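Local coordinates for tail spike protein gp49 (Pseudomonas phage LKA1, PDB 4RU4) that probably cleaves the O-specific polysaccharide of its Pseudomonas host as a trimeric tailspike lyase, degrading envelope components during virus entry, at residues Pro509-Thr523 with Ala588-Val602. Sequence-based numbering, arbitrary orientation.
Sequences PMRMPVLGGRVQVTT and AVTNQLNWQAGIYEV
Trp595 turns its CG between its backbone N and carbonyl carbon (chi1 70°), which lays the indole back over Gly516 and Gly517 of the partner strand; Arg511, with CG trans to N and a bend at chi3 (-49°), swings its guanidinium onto the C-terminal carboxylate of Val602. Gly516 CA sits 3.5 Å from the centroid of the six-membered ring of Trp595, a CH-pi contact over the face, and the Gly517 N lies over the same face. Val519 CG2 packs 3.9 Å from Trp595 CD1, and Leu575 and Val534 also touch the indole. At the chain end, Arg511 NE and NH2 grip Val602 O side-on, at 3.1 and 2.9 Å; the oxygen lies in the guanidinium plane, but both donors stand above its carbonyl plane. NH2 also reaches Val602 OXT in a salt bridge whose hydrogen bond is weak, and bonds to Leu489 O of the third subunit; NH1 forms a salt bridge with Glu487. Glu601 OE1 accepts from Met510 N at 2.9 Å, while OE2 reaches Lys542. On the face opposite Trp595, which also carries Arg511, Arg518 and Asn594 run side by side: Arg518 NH2 makes a salt bridge with Asp552 of its own chain, while Arg518 NH1 bonds to Thr568 and Asn594 OD1 to Val546, both of the second subunit. The long antiparallel ribbon, with a beta bulge between Met512 and Leu515, links the Ig-like C-terminal domain to the pectate-lyase-like beta-helix, through parallel pairing of 510-522 with strand 484-487.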
loop_
_atom_site.group_PDB
_atom_site.type_symbol
_atom_site.label_atom_id
_atom_site.label_comp_id
_atom_site.label_asym_id
_atom_site.label_seq_id
_atom_site.Cartn_x
_atom_site.Cartn_y
_atom_site.Cartn_z
ATOM N N PRO B 509 3.338 -25.066 -19.957
ATOM C CA PRO B 509 1.919 -25.199 -19.590
ATOM C C PRO B 509 1.278 -23.805 -19.618
ATOM O O PRO B 509 1.733 -22.928 -18.885
ATOM C CB PRO B 509 1.971 -25.706 -18.154
ATOM C CG PRO B 509 3.365 -26.289 -17.990
ATOM C CD PRO B 509 4.219 -25.386 -18.826
ATOM N N MET B 510 0.246 -23.621 -20.441
ATOM C CA MET B 510 -0.350 -22.313 -20.659
ATOM C C MET B 510 -1.744 -22.215 -20.098
ATOM O O MET B 510 -2.487 -23.188 -20.136
ATOM C CB MET B 510 -0.488 -22.037 -22.159
ATOM C CG MET B 510 0.809 -21.789 -22.857
ATOM S SD MET B 510 0.447 -21.570 -24.607
ATOM C CE MET B 510 2.123 -21.351 -25.199
ATOM N N ARG B 511 -2.088 -21.023 -19.607
ATOM C CA ARG B 511 -3.473 -20.630 -19.383
ATOM C C ARG B 511 -3.755 -19.370 -20.210
ATOM O O ARG B 511 -3.017 -18.388 -20.100
ATOM C CB ARG B 511 -3.733 -20.380 -17.883
ATOM C CG ARG B 511 -5.173 -20.092 -17.543
ATOM C CD ARG B 511 -5.346 -19.713 -16.071
ATOM N NE ARG B 511 -4.697 -20.645 -15.192
ATOM C CZ ARG B 511 -4.091 -20.325 -14.046
ATOM N NH1 ARG B 511 -4.083 -19.083 -13.554
ATOM N NH2 ARG B 511 -3.526 -21.294 -13.366
ATOM N N MET B 512 -4.770 -19.422 -21.084
ATOM C CA MET B 512 -5.110 -18.307 -21.984
ATOM C C MET B 512 -6.613 -18.054 -21.890
ATOM O O MET B 512 -7.384 -18.992 -21.632
ATOM C CB MET B 512 -4.714 -18.609 -23.445
ATOM C CG MET B 512 -3.206 -18.793 -23.651
ATOM S SD MET B 512 -2.353 -17.210 -23.586
ATOM C CE MET B 512 -0.816 -17.663 -22.785
ATOM N N PRO B 513 -7.031 -16.794 -22.071
ATOM C CA PRO B 513 -8.411 -16.385 -21.759
ATOM C C PRO B 513 -9.435 -17.089 -22.641
ATOM O O PRO B 513 -9.100 -17.520 -23.750
ATOM C CB PRO B 513 -8.423 -14.880 -22.083
ATOM C CG PRO B 513 -6.963 -14.448 -22.085
ATOM C CD PRO B 513 -6.188 -15.662 -22.512
ATOM N N VAL B 514 -10.671 -17.156 -22.156
ATOM C CA VAL B 514 -11.784 -17.774 -22.872
ATOM C C VAL B 514 -12.459 -16.764 -23.804
ATOM O O VAL B 514 -12.692 -15.616 -23.427
ATOM C CB VAL B 514 -12.841 -18.324 -21.868
ATOM C CG1 VAL B 514 -13.981 -19.046 -22.592
ATOM C CG2 VAL B 514 -12.157 -19.250 -20.868
ATOM N N LEU B 515 -12.774 -17.205 -25.015
ATOM C CA LEU B 515 -13.572 -16.416 -25.937
ATOM C C LEU B 515 -14.716 -17.323 -26.350
ATOM O O LEU B 515 -14.563 -18.536 -26.325
ATOM C CB LEU B 515 -12.756 -16.027 -27.168
ATOM C CG LEU B 515 -11.654 -15.008 -26.871
ATOM C CD1 LEU B 515 -10.748 -14.817 -28.095
ATOM C CD2 LEU B 515 -12.299 -13.685 -26.433
ATOM N N GLY B 516 -15.850 -16.745 -26.731
ATOM C CA GLY B 516 -17.005 -17.561 -27.090
ATOM C C GLY B 516 -18.194 -16.750 -27.552
ATOM O O GLY B 516 -18.172 -15.527 -27.499
ATOM N N GLY B 517 -19.235 -17.427 -28.029
ATOM C CA GLY B 517 -20.403 -16.711 -28.520
ATOM C C GLY B 517 -21.461 -17.675 -29.008
ATOM O O GLY B 517 -21.295 -18.912 -28.910
ATOM N N ARG B 518 -22.552 -17.116 -29.524
ATOM C CA ARG B 518 -23.666 -17.897 -30.052
ATOM C C ARG B 518 -23.818 -17.527 -31.524
ATOM O O ARG B 518 -24.084 -16.369 -31.849
ATOM C CB ARG B 518 -24.964 -17.607 -29.278
ATOM C CG ARG B 518 -24.891 -17.975 -27.776
ATOM C CD ARG B 518 -25.944 -17.271 -26.932
ATOM N NE ARG B 518 -27.311 -17.474 -27.416
ATOM C CZ ARG B 518 -28.144 -18.406 -26.965
ATOM N NH1 ARG B 518 -27.752 -19.255 -26.021
ATOM N NH2 ARG B 518 -29.375 -18.497 -27.466
ATOM N N VAL B 519 -23.628 -18.511 -32.404
ATOM C CA VAL B 519 -23.732 -18.295 -33.846
ATOM C C VAL B 519 -24.933 -19.035 -34.437
ATOM O O VAL B 519 -25.056 -20.254 -34.298
ATOM C CB VAL B 519 -22.430 -18.731 -34.566
ATOM C CG1 VAL B 519 -22.597 -18.640 -36.099
ATOM C CG2 VAL B 519 -21.252 -17.886 -34.084
ATOM N N GLN B 520 -25.833 -18.297 -35.078
ATOM C CA GLN B 520 -27.021 -18.921 -35.631
ATOM C C GLN B 520 -26.688 -19.622 -36.947
ATOM O O GLN B 520 -25.950 -19.075 -37.774
ATOM C CB GLN B 520 -28.134 -17.900 -35.848
ATOM C CG GLN B 520 -29.362 -18.509 -36.472
ATOM C CD GLN B 520 -30.507 -17.547 -36.504
ATOM O OE1 GLN B 520 -31.196 -17.359 -35.508
ATOM N NE2 GLN B 520 -30.702 -16.910 -37.637
ATOM N N VAL B 521 -27.205 -20.838 -37.133
ATOM C CA VAL B 521 -27.132 -21.518 -38.429
ATOM C C VAL B 521 -28.526 -22.016 -38.819
ATOM O O VAL B 521 -29.309 -22.379 -37.970
ATOM C CB VAL B 521 -26.133 -22.708 -38.453
ATOM C CG1 VAL B 521 -24.705 -22.232 -38.138
ATOM C CG2 VAL B 521 -26.561 -23.836 -37.483
ATOM N N THR B 522 -28.814 -22.023 -40.111
ATOM C CA THR B 522 -30.076 -22.563 -40.605
ATOM C C THR B 522 -29.783 -23.792 -41.455
ATOM O O THR B 522 -28.959 -23.746 -42.392
ATOM C CB THR B 522 -30.823 -21.521 -41.440
ATOM O OG1 THR B 522 -31.015 -20.341 -40.644
ATOM C CG2 THR B 522 -32.186 -22.067 -41.914
ATOM N N THR B 523 -30.425 -24.902 -41.112
ATOM C CA THR B 523 -30.257 -26.117 -41.893
ATOM C C THR B 523 -30.829 -25.971 -43.320
ATOM O O THR B 523 -31.670 -25.110 -43.592
ATOM C CB THR B 523 -30.871 -27.331 -41.172
ATOM O OG1 THR B 523 -32.245 -27.065 -40.856
ATOM C CG2 THR B 523 -30.093 -27.611 -39.881
ATOM N N ALA B 588 -35.717 -26.810 -42.907
ATOM C CA ALA B 588 -34.796 -25.674 -42.842
ATOM C C ALA B 588 -35.181 -24.775 -41.671
ATOM O O ALA B 588 -36.136 -23.991 -41.775
ATOM C CB ALA B 588 -34.842 -24.887 -44.160
ATOM N N VAL B 589 -34.449 -24.888 -40.557
ATOM C CA VAL B 589 -34.764 -24.150 -39.324
ATOM C C VAL B 589 -33.512 -23.644 -38.629
ATOM O O VAL B 589 -32.412 -24.139 -38.867
ATOM C CB VAL B 589 -35.559 -25.008 -38.298
ATOM C CG1 VAL B 589 -36.953 -25.401 -38.868
ATOM C CG2 VAL B 589 -34.789 -26.240 -37.922
ATOM N N THR B 590 -33.684 -22.673 -37.740
ATOM C CA THR B 590 -32.545 -22.086 -37.060
ATOM C C THR B 590 -32.058 -22.957 -35.905
ATOM O O THR B 590 -32.818 -23.717 -35.332
ATOM C CB THR B 590 -32.898 -20.711 -36.507
ATOM O OG1 THR B 590 -34.006 -20.845 -35.606
ATOM C CG2 THR B 590 -33.297 -19.786 -37.668
ATOM N N ASN B 591 -30.772 -22.834 -35.603
ATOM C CA ASN B 591 -30.128 -23.489 -34.479
ATOM C C ASN B 591 -29.083 -22.509 -33.977
ATOM O O ASN B 591 -28.514 -21.757 -34.773
ATOM C CB ASN B 591 -29.401 -24.760 -34.924
ATOM C CG ASN B 591 -30.293 -25.710 -35.705
ATOM O OD1 ASN B 591 -30.746 -26.734 -35.182
ATOM N ND2 ASN B 591 -30.547 -25.374 -36.974
ATOM N N GLN B 592 -28.808 -22.511 -32.675
ATOM C CA GLN B 592 -27.737 -21.675 -32.137
ATOM C C GLN B 592 -26.532 -22.549 -31.794
ATOM O O GLN B 592 -26.630 -23.420 -30.917
ATOM C CB GLN B 592 -28.210 -20.933 -30.871
ATOM C CG GLN B 592 -29.360 -19.967 -31.082
ATOM C CD GLN B 592 -28.985 -18.786 -31.978
ATOM O OE1 GLN B 592 -27.822 -18.470 -32.143
ATOM N NE2 GLN B 592 -29.972 -18.147 -32.554
ATOM N N LEU B 593 -25.414 -22.333 -32.485
ATOM C CA LEU B 593 -24.168 -23.005 -32.154
ATOM C C LEU B 593 -23.413 -22.173 -31.100
ATOM O O LEU B 593 -22.930 -21.078 -31.387
ATOM C CB LEU B 593 -23.313 -23.259 -33.414
ATOM C CG LEU B 593 -24.015 -24.138 -34.468
ATOM C CD1 LEU B 593 -23.024 -24.588 -35.569
ATOM C CD2 LEU B 593 -24.678 -25.347 -33.800
ATOM N N ASN B 594 -23.390 -22.677 -29.872
ATOM C CA ASN B 594 -22.731 -22.017 -28.740
ATOM C C ASN B 594 -21.288 -22.515 -28.673
ATOM O O ASN B 594 -21.039 -23.698 -28.393
ATOM C CB ASN B 594 -23.413 -22.414 -27.423
ATOM C CG ASN B 594 -24.812 -21.821 -27.253
ATOM O OD1 ASN B 594 -25.099 -21.215 -26.226
ATOM N ND2 ASN B 594 -25.688 -22.003 -28.258
ATOM N N TRP B 595 -20.331 -21.639 -28.950
ATOM C CA TRP B 595 -18.939 -22.087 -29.069
ATOM C C TRP B 595 -18.103 -21.354 -28.054
ATOM O O TRP B 595 -18.454 -20.236 -27.619
ATOM C CB TRP B 595 -18.401 -21.807 -30.492
ATOM C CG TRP B 595 -18.209 -20.320 -30.734
ATOM C CD1 TRP B 595 -19.150 -19.451 -31.201
ATOM C CD2 TRP B 595 -17.026 -19.540 -30.491
ATOM N NE1 TRP B 595 -18.634 -18.173 -31.272
ATOM C CE2 TRP B 595 -17.333 -18.197 -30.835
ATOM C CE3 TRP B 595 -15.746 -19.841 -29.998
ATOM C CZ2 TRP B 595 -16.401 -17.155 -30.729
ATOM C CZ3 TRP B 595 -14.814 -18.809 -29.882
ATOM C CH2 TRP B 595 -15.154 -17.470 -30.249
ATOM N N GLN B 596 -17.000 -21.975 -27.651
ATOM C CA GLN B 596 -16.032 -21.266 -26.830
ATOM C C GLN B 596 -14.653 -21.901 -26.952
ATOM O O GLN B 596 -14.515 -23.049 -27.373
ATOM C CB GLN B 596 -16.485 -21.197 -25.371
ATOM C CG GLN B 596 -16.488 -22.543 -24.629
ATOM C CD GLN B 596 -17.295 -22.433 -23.368
ATOM O OE1 GLN B 596 -18.512 -22.288 -23.418
ATOM N NE2 GLN B 596 -16.616 -22.408 -22.231
ATOM N N ALA B 597 -13.633 -21.133 -26.594
ATOM C CA ALA B 597 -12.252 -21.524 -26.850
ATOM C C ALA B 597 -11.404 -20.999 -25.694
ATOM O O ALA B 597 -11.656 -19.892 -25.190
ATOM C CB ALA B 597 -11.762 -20.901 -28.201
ATOM N N GLY B 598 -10.390 -21.760 -25.284
ATOM C CA GLY B 598 -9.480 -21.289 -24.257
ATOM C C GLY B 598 -8.340 -22.280 -24.114
ATOM O O GLY B 598 -8.349 -23.312 -24.790
ATOM N N ILE B 599 -7.335 -21.951 -23.295
ATOM C CA ILE B 599 -6.280 -22.909 -23.037
ATOM C C ILE B 599 -6.149 -23.076 -21.521
ATOM O O ILE B 599 -6.086 -22.091 -20.792
ATOM C CB ILE B 599 -4.953 -22.539 -23.745
ATOM C CG1 ILE B 599 -5.154 -22.451 -25.283
ATOM C CG2 ILE B 599 -3.887 -23.596 -23.437
ATOM C CD1 ILE B 599 -3.906 -21.880 -26.095
ATOM N N TYR B 600 -6.106 -24.322 -21.046
ATOM C CA TYR B 600 -6.307 -24.575 -19.626
ATOM C C TYR B 600 -5.361 -25.663 -19.152
ATOM O O TYR B 600 -5.815 -26.707 -18.709
ATOM C CB TYR B 600 -7.750 -25.048 -19.361
ATOM C CG TYR B 600 -8.843 -24.345 -20.163
ATOM C CD1 TYR B 600 -9.314 -23.093 -19.799
ATOM C CD2 TYR B 600 -9.438 -24.974 -21.254
ATOM C CE1 TYR B 600 -10.333 -22.472 -20.522
ATOM C CE2 TYR B 600 -10.442 -24.364 -21.985
ATOM C CZ TYR B 600 -10.895 -23.121 -21.620
ATOM O OH TYR B 600 -11.913 -22.537 -22.368
ATOM N N GLU B 601 -4.056 -25.403 -19.216
ATOM C CA GLU B 601 -3.065 -26.436 -18.931
ATOM C C GLU B 601 -2.422 -26.325 -17.538
ATOM O O GLU B 601 -1.642 -27.186 -17.143
ATOM C CB GLU B 601 -1.982 -26.402 -20.009
ATOM C CG GLU B 601 -2.517 -26.730 -21.414
ATOM C CD GLU B 601 -1.478 -26.512 -22.485
ATOM O OE1 GLU B 601 -0.429 -25.910 -22.169
ATOM O OE2 GLU B 601 -1.718 -26.928 -23.644
ATOM N N VAL B 602 -2.721 -25.264 -16.797
ATOM C CA VAL B 602 -2.062 -25.070 -15.513
ATOM C C VAL B 602 -2.980 -24.263 -14.594
ATOM O O VAL B 602 -3.950 -23.632 -15.057
ATOM C CB VAL B 602 -0.666 -24.436 -15.694
ATOM C CG1 VAL B 602 -0.761 -23.004 -16.215
ATOM C CG2 VAL B 602 0.165 -24.494 -14.392
ATOM O OXT VAL B 602 -2.783 -24.260 -13.379
HETATM O O HOH W 1 -26.834 -15.925 -32.175
#